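Local coordinates for CBS domain protein (Shewanella oneidensis, PDB 3LHH) that binds adenosine monophosphate in its pair of CBS domains, a fragment of a longer membrane protein whose family may bind flavin adenine dinucleotide, at residues A[115-120]-A[135-140]; A[55-60]-A[67-72]. All blocks are in the same frame, centred on the assembly; numbering follows the deposited sequence. Where two conformers were deposited one is given.

Contact 1 (A[115-120]-A[135-140])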
loop_
_atom_site.group_PDB
_atom_site.type_symbol
_atom_site.label_atom_id
_atom_site.label_comp_id
_atom_site.label_asym_id
_atom_site.label_seq_id
_atom_site.Cartn_x
_atom_site.Cartn_y
_atom_site.Cartn_z
ATOM N N ASN A 115 -3.283 -2.765 9.292
ATOM C CA ASN A 115 -2.430 -3.898 8.950
ATOM C C ASN A 115 -2.243 -4.108 7.458
ATOM O O ASN A 115 -3.128 -3.835 6.669
ATOM C CB ASN A 115 -2.958 -5.198 9.569
ATOM C CG ASN A 115 -2.124 -6.403 9.170
ATOM O OD1 ASN A 115 -0.904 -6.407 9.347
ATOM N ND2 ASN A 115 -2.772 -7.425 8.612
ATOM N N CYS A 116 -1.082 -4.627 7.087
ATOM C CA CYS A 116 -0.749 -4.864 5.697
ATOM C C CYS A 116 -0.372 -6.321 5.520
ATOM O O CYS A 116 0.321 -6.894 6.367
ATOM C CB CYS A 116 0.443 -3.992 5.308
ATOM S SG CYS A 116 1.968 -4.376 6.224
ATOM N N ASN A 117 -0.822 -6.931 4.428
ATOM C CA ASN A 117 -0.435 -8.307 4.152
ATOM C C ASN A 117 0.666 -8.415 3.121
ATOM O O ASN A 117 0.711 -7.658 2.161
ATOM C CB ASN A 117 -1.643 -9.152 3.755
ATOM C CG ASN A 117 -2.529 -9.461 4.933
ATOM O OD1 ASN A 117 -2.077 -9.445 6.083
ATOM N ND2 ASN A 117 -3.799 -9.730 4.664
ATOM N N PHE A 118 1.565 -9.355 3.346
ATOM C CA PHE A 118 2.629 -9.654 2.409
ATOM C C PHE A 118 2.337 -10.971 1.704
ATOM O O PHE A 118 1.760 -11.877 2.292
ATOM C CB PHE A 118 3.950 -9.770 3.153
ATOM C CG PHE A 118 4.418 -8.479 3.752
ATOM C CD1 PHE A 118 3.956 -8.071 4.994
ATOM C CD2 PHE A 118 5.330 -7.683 3.079
ATOM C CE1 PHE A 118 4.391 -6.887 5.554
ATOM C CE2 PHE A 118 5.783 -6.496 3.632
ATOM C CZ PHE A 118 5.307 -6.091 4.873
ATOM N N VAL A 119 2.740 -11.068 0.443
ATOM C CA VAL A 119 2.648 -12.315 -0.289
ATOM C C VAL A 119 3.917 -12.550 -1.098
ATOM O O VAL A 119 4.583 -11.597 -1.497
ATOM C CB VAL A 119 1.450 -12.305 -1.222
ATOM C CG1 VAL A 119 0.164 -12.164 -0.409
ATOM C CG2 VAL A 119 1.597 -11.188 -2.246
ATOM N N PRO A 120 4.258 -13.826 -1.343
ATOM C CA PRO A 120 5.450 -14.137 -2.132
ATOM C C PRO A 120 5.234 -13.770 -3.587
ATOM O O PRO A 120 4.109 -13.852 -4.083
ATOM C CB PRO A 120 5.559 -15.670 -2.032
ATOM C CG PRO A 120 4.466 -16.117 -1.096
ATOM C CD PRO A 120 3.465 -15.027 -1.031
ATOM N N THR A 135 -9.227 -11.963 1.966
ATOM C CA THR A 135 -8.813 -10.987 2.968
ATOM C C THR A 135 -9.660 -9.725 2.901
ATOM O O THR A 135 -9.820 -9.025 3.894
ATOM C CB THR A 135 -7.315 -10.602 2.832
ATOM O OG1 THR A 135 -7.071 -10.080 1.525
ATOM C CG2 THR A 135 -6.421 -11.819 3.059
ATOM N N GLY A 136 -10.220 -9.444 1.732
ATOM C CA GLY A 136 -10.903 -8.180 1.517
ATOM C C GLY A 136 -9.962 -6.977 1.502
ATOM O O GLY A 136 -10.388 -5.842 1.712
ATOM N N SER A 137 -8.685 -7.223 1.232
ATOM C CA SER A 137 -7.675 -6.162 1.199
ATOM C C SER A 137 -7.766 -5.330 -0.079
ATOM O O SER A 137 -8.128 -5.835 -1.138
ATOM C CB SER A 137 -6.263 -6.768 1.281
ATOM O OG SER A 137 -5.981 -7.304 2.560
ATOM N N GLN A 138 -7.418 -4.054 0.004
ATOM C CA GLN A 138 -7.368 -3.203 -1.182
ATOM C C GLN A 138 -5.962 -3.225 -1.773
ATOM O O GLN A 138 -5.776 -3.044 -2.966
ATOM C CB GLN A 138 -7.784 -1.770 -0.839
ATOM C CG GLN A 138 -9.205 -1.641 -0.292
ATOM C CD GLN A 138 -9.245 -1.320 1.194
ATOM O OE1 GLN A 138 -8.465 -1.858 1.986
ATOM N NE2 GLN A 138 -10.161 -0.437 1.580
HETATM N N MSE A 139 -4.979 -3.484 -0.911
HETATM C CA MSE A 139 -3.563 -3.413 -1.252
HETATM C C MSE A 139 -2.777 -4.553 -0.583
HETATM O O MSE A 139 -2.973 -4.826 0.596
HETATM C CB MSE A 139 -3.056 -2.054 -0.764
HETATM C CG MSE A 139 -1.602 -1.757 -0.932
HETATM SE SE MSE A 139 -1.283 0.139 -0.463
HETATM C CE MSE A 139 -2.189 1.006 -1.957
ATOM N N VAL A 140 -1.915 -5.234 -1.335
ATOM C CA VAL A 140 -1.022 -6.245 -0.758
ATOM C C VAL A 140 0.414 -5.975 -1.192
ATOM O O VAL A 140 0.660 -5.461 -2.293
ATOM C CB VAL A 140 -1.391 -7.693 -1.167
ATOM C CG1 VAL A 140 -2.810 -8.052 -0.729
ATOM C CG2 VAL A 140 -1.221 -7.877 -2.665
HETATM O O HOH W 1 -3.041 -6.096 2.960
#
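Asn117 and Val140 are the closest pair of backbone positions, CA to CA 5.4 Å, on strands 117-120 and 139-143, which run parallel; the carbonyl O of Asn117 lies 3.7 Å from Val140 CA. Before Val140 the backbones diverge, and a water bridges them: it accepts from Asn117 N at 2.8 Å and donates to Met139 O at 2.7 Å. Ser137 OG hydrogen-bonds to the same water at 3.2 Å. The two strands and helix 125-135 between them form the beta-alpha-beta unit of a CBS domain, and the chain leaves helical geometry at Gly136, whose phi is positive. There Thr135 OG1 accepts from Ser137 N at 3.3 Å, an ST turn, and is also bonded to His131 O. With OG1 set between backbone N and carbonyl carbon (chi1 58°), the CG2 methyl of Thr135 is left to meet the amide of Asn117, which arrives from the opposite direction; Asn117 ND2 stands 3.7 Å from Thr135 CG2. Farther along, Val119 CG2 and Val140 CG2 make a looser apolar contact at 4.4 Å. Both valines and Asn117 also touch His131, which places helix 125-135 over this face of the sheet.

Contact 2 (A[55-60]-A[67-72]). With AMP (adenosine monophosphate), chain B.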
loop_
_atom_site.group_PDB
_atom_site.type_symbol
_atom_site.label_atom_id
_atom_site.label_comp_id
_atom_site.label_asym_id
_atom_site.label_seq_id
_atom_site.Cartn_x
_atom_site.Cartn_y
_atom_site.Cartn_z
ATOM N N VAL A 55 4.375 5.297 -3.520
ATOM C CA VAL A 55 4.336 6.549 -2.771
ATOM C C VAL A 55 3.974 6.216 -1.342
ATOM O O VAL A 55 2.930 5.614 -1.106
ATOM C CB VAL A 55 3.268 7.510 -3.351
ATOM C CG1 VAL A 55 3.162 8.758 -2.507
ATOM C CG2 VAL A 55 3.590 7.852 -4.804
ATOM N N PHE A 56 4.818 6.597 -0.386
ATOM C CA PHE A 56 4.686 6.080 0.979
ATOM C C PHE A 56 4.872 7.143 2.055
ATOM O O PHE A 56 5.435 8.204 1.799
ATOM C CB PHE A 56 5.676 4.930 1.215
ATOM C CG PHE A 56 7.128 5.351 1.174
ATOM C CD1 PHE A 56 7.847 5.284 -0.009
ATOM C CD2 PHE A 56 7.773 5.790 2.322
ATOM C CE1 PHE A 56 9.184 5.662 -0.053
ATOM C CE2 PHE A 56 9.109 6.179 2.290
ATOM C CZ PHE A 56 9.814 6.113 1.100
ATOM N N LEU A 57 4.378 6.860 3.254
ATOM C CA LEU A 57 4.583 7.746 4.394
ATOM C C LEU A 57 5.638 7.183 5.363
ATOM O O LEU A 57 5.783 5.970 5.493
ATOM C CB LEU A 57 3.261 7.985 5.113
ATOM C CG LEU A 57 2.095 8.451 4.230
ATOM C CD1 LEU A 57 0.909 8.831 5.093
ATOM C CD2 LEU A 57 2.493 9.607 3.353
ATOM N N ASP A 58 6.382 8.066 6.022
ATOM C CA ASP A 58 7.480 7.648 6.903
ATOM C C ASP A 58 7.178 8.109 8.321
ATOM O O ASP A 58 7.075 9.303 8.611
ATOM C CB ASP A 58 8.822 8.211 6.404
ATOM C CG ASP A 58 10.051 7.630 7.140
ATOM O OD1 ASP A 58 9.950 7.219 8.320
ATOM O OD2 ASP A 58 11.141 7.610 6.522
ATOM N N LEU A 59 6.994 7.140 9.197
ATOM C CA LEU A 59 6.710 7.416 10.588
ATOM C C LEU A 59 7.860 8.125 11.276
ATOM O O LEU A 59 7.668 8.695 12.343
ATOM C CB LEU A 59 6.436 6.109 11.332
ATOM C CG LEU A 59 5.090 5.477 11.052
ATOM C CD1 LEU A 59 4.952 4.201 11.860
ATOM C CD2 LEU A 59 3.985 6.470 11.393
ATOM N N ASN A 60 9.062 8.052 10.701
ATOM C CA ASN A 60 10.216 8.762 11.273
ATOM C C ASN A 60 10.333 10.216 10.803
ATOM O O ASN A 60 11.238 10.944 11.238
ATOM C CB ASN A 60 11.535 8.011 11.027
ATOM C CG ASN A 60 11.652 6.721 11.873
ATOM O OD1 ASN A 60 12.313 5.760 11.473
ATOM N ND2 ASN A 60 11.002 6.705 13.032
ATOM N N LEU A 67 1.802 14.784 5.634
ATOM C CA LEU A 67 0.674 15.549 5.137
ATOM C C LEU A 67 0.947 16.077 3.727
ATOM O O LEU A 67 0.108 15.954 2.839
ATOM C CB LEU A 67 0.365 16.701 6.086
ATOM C CG LEU A 67 -0.815 16.577 7.050
ATOM C CD1 LEU A 67 -1.322 15.161 7.186
ATOM C CD2 LEU A 67 -0.460 17.158 8.405
ATOM N N ARG A 68 2.126 16.652 3.510
ATOM C CA ARG A 68 2.443 17.209 2.196
ATOM C C ARG A 68 2.568 16.118 1.137
ATOM O O ARG A 68 2.141 16.293 -0.007
ATOM C CB ARG A 68 3.720 18.054 2.249
ATOM C CG ARG A 68 3.552 19.397 2.953
ATOM C CD ARG A 68 4.864 20.207 2.984
ATOM N NE ARG A 68 5.158 20.620 4.352
ATOM C CZ ARG A 68 6.189 20.193 5.077
ATOM N NH1 ARG A 68 6.333 20.629 6.322
ATOM N NH2 ARG A 68 7.079 19.347 4.562
ATOM N N THR A 69 3.172 14.997 1.510
ATOM C CA THR A 69 3.230 13.844 0.619
ATOM C C THR A 69 1.814 13.444 0.209
ATOM O O THR A 69 1.527 13.161 -0.956
ATOM C CB THR A 69 3.899 12.622 1.302
ATOM O OG1 THR A 69 5.239 12.953 1.695
ATOM C CG2 THR A 69 3.931 11.435 0.336
ATOM N N VAL A 70 0.905 13.433 1.167
ATOM C CA VAL A 70 -0.458 13.007 0.848
ATOM C C VAL A 70 -1.170 14.027 -0.058
ATOM O O VAL A 70 -1.840 13.667 -1.035
ATOM C CB VAL A 70 -1.266 12.745 2.130
ATOM C CG1 VAL A 70 -2.736 12.612 1.808
ATOM C CG2 VAL A 70 -0.733 11.458 2.829
HETATM N N MSE A 71 -0.999 15.301 0.261
HETATM C CA MSE A 71 -1.620 16.398 -0.484
HETATM C C MSE A 71 -1.137 16.487 -1.916
HETATM O O MSE A 71 -1.798 17.063 -2.770
HETATM C CB MSE A 71 -1.341 17.735 0.197
HETATM C CG MSE A 71 -2.244 18.012 1.371
HETATM SE SE MSE A 71 -4.096 17.619 0.903
HETATM C CE MSE A 71 -4.327 18.806 -0.620
ATOM N N GLN A 72 0.037 15.933 -2.180
ATOM C CA GLN A 72 0.624 16.027 -3.520
ATOM C C GLN A 72 0.424 14.761 -4.341
ATOM O O GLN A 72 1.089 14.542 -5.365
ATOM C CB GLN A 72 2.106 16.409 -3.429
ATOM C CG GLN A 72 2.295 17.827 -2.857
ATOM C CD GLN A 72 3.747 18.253 -2.754
ATOM O OE1 GLN A 72 4.276 18.398 -1.657
ATOM N NE2 GLN A 72 4.394 18.475 -3.899
HETATM P P AMP B . -5.983 5.323 -6.364
HETATM O O1P AMP B . -5.010 6.364 -6.877
HETATM O O2P AMP B . -5.979 5.201 -4.864
HETATM O O3P AMP B . -7.356 5.349 -6.990
HETATM O "O5'" AMP B . -5.347 3.992 -6.993
HETATM C "C5'" AMP B . -5.317 3.824 -8.414
HETATM C "C4'" AMP B . -4.053 3.073 -8.837
HETATM O "O4'" AMP B . -2.864 3.806 -8.501
HETATM C "C3'" AMP B . -3.888 1.739 -8.117
HETATM O "O3'" AMP B . -4.644 0.674 -8.724
HETATM C "C2'" AMP B . -2.393 1.523 -8.203
HETATM O "O2'" AMP B . -2.116 1.164 -9.558
HETATM C "C1'" AMP B . -1.837 2.922 -8.015
HETATM N N9 AMP B . -1.587 3.274 -6.586
HETATM C C8 AMP B . -2.518 3.374 -5.615
HETATM N N7 AMP B . -1.979 3.742 -4.430
HETATM C C5 AMP B . -0.656 3.878 -4.636
HETATM C C6 AMP B . 0.502 4.266 -3.803
HETATM N N6 AMP B . 0.360 4.568 -2.483
HETATM N N1 AMP B . 1.703 4.316 -4.407
HETATM C C2 AMP B . 1.857 4.026 -5.720
HETATM N N3 AMP B . 0.845 3.664 -6.532
HETATM C C4 AMP B . -0.411 3.574 -6.050
#
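Thr69 and Val70, neighbours on helix 63-71, meet the chain leading into and along strand 57-58 through apolar contacts. Leu57 carries most of them. Its CB lies to one side of the helix, but CG stands anti to the carbonyl carbon (chi1 -52°), and from there CD2 reaches the methyl groups of both helix residues, 3.8 Å from Thr69 CG2 and 3.8 Å from Val70 CG2. The leucine and Val70 side chains cross at about a right angle, and Val70 CG2 touches both leucine methyls. Thr69 CG2 also approaches Val55 CG1 at 4.0 Å, the two side chains sliding past each other in opposite directions, and packs against the carbonyl O of Phe56.

Two side chains make polar interactions on their own side of the contact. Thr69 OG1 bonds to Ala65 O in its own helix, while CG2 makes most of the contacts to the strand segment. At the end of the strand, Asp58 OD1 accepts from Asn60 N at 2.7 Å, an Asx turn, and bonds to Asn83 N as well.

Ligand binding uses the backbone of Val55. Its N donates to AMP N1 at 3.0 Å and its O accepts from AMP N6 at 3.1 Å, with N-H...acceptor angles of 172° and 169°. This nearly straight pair reads the amino group and ring nitrogen of adenine, while His75, Ser76, Arg77, Thr154 and Asp157 supply further hydrogen bonds to the nucleotide.

Strand 57-58, helix 63-71 and strand 77-81 form a beta-alpha-beta unit of the first CBS domain. Because Val55 hydrogen-bonds adenine through its main chain, its side chain remains available to pack on Thr69 and His75, which implies that one residue serves both adenine binding and the packing of the helix.

Overall arrangement
Contact 2 (55-60 with 67-72) closes before contact 1 (115-120 with 135-140) opens, so the two follow in series along the chain, one in each CBS domain. Their centres are 20 Å apart on opposite sides of the chain's centre, and their nearest atoms, about 7 Å apart, do not touch. Each joins the first strand of a beta-alpha-beta unit to what follows: in contact 2 the helix, in contact 1 the returning parallel strand. Their strands belong to different sheets: 57-58 to one of three strands, 117-120 and 139-143 to one of four. AMP links them, since Val55 of contact 2 and Met139 of contact 1 both line its pocket, making the nucleotide site a joint product of the two domains.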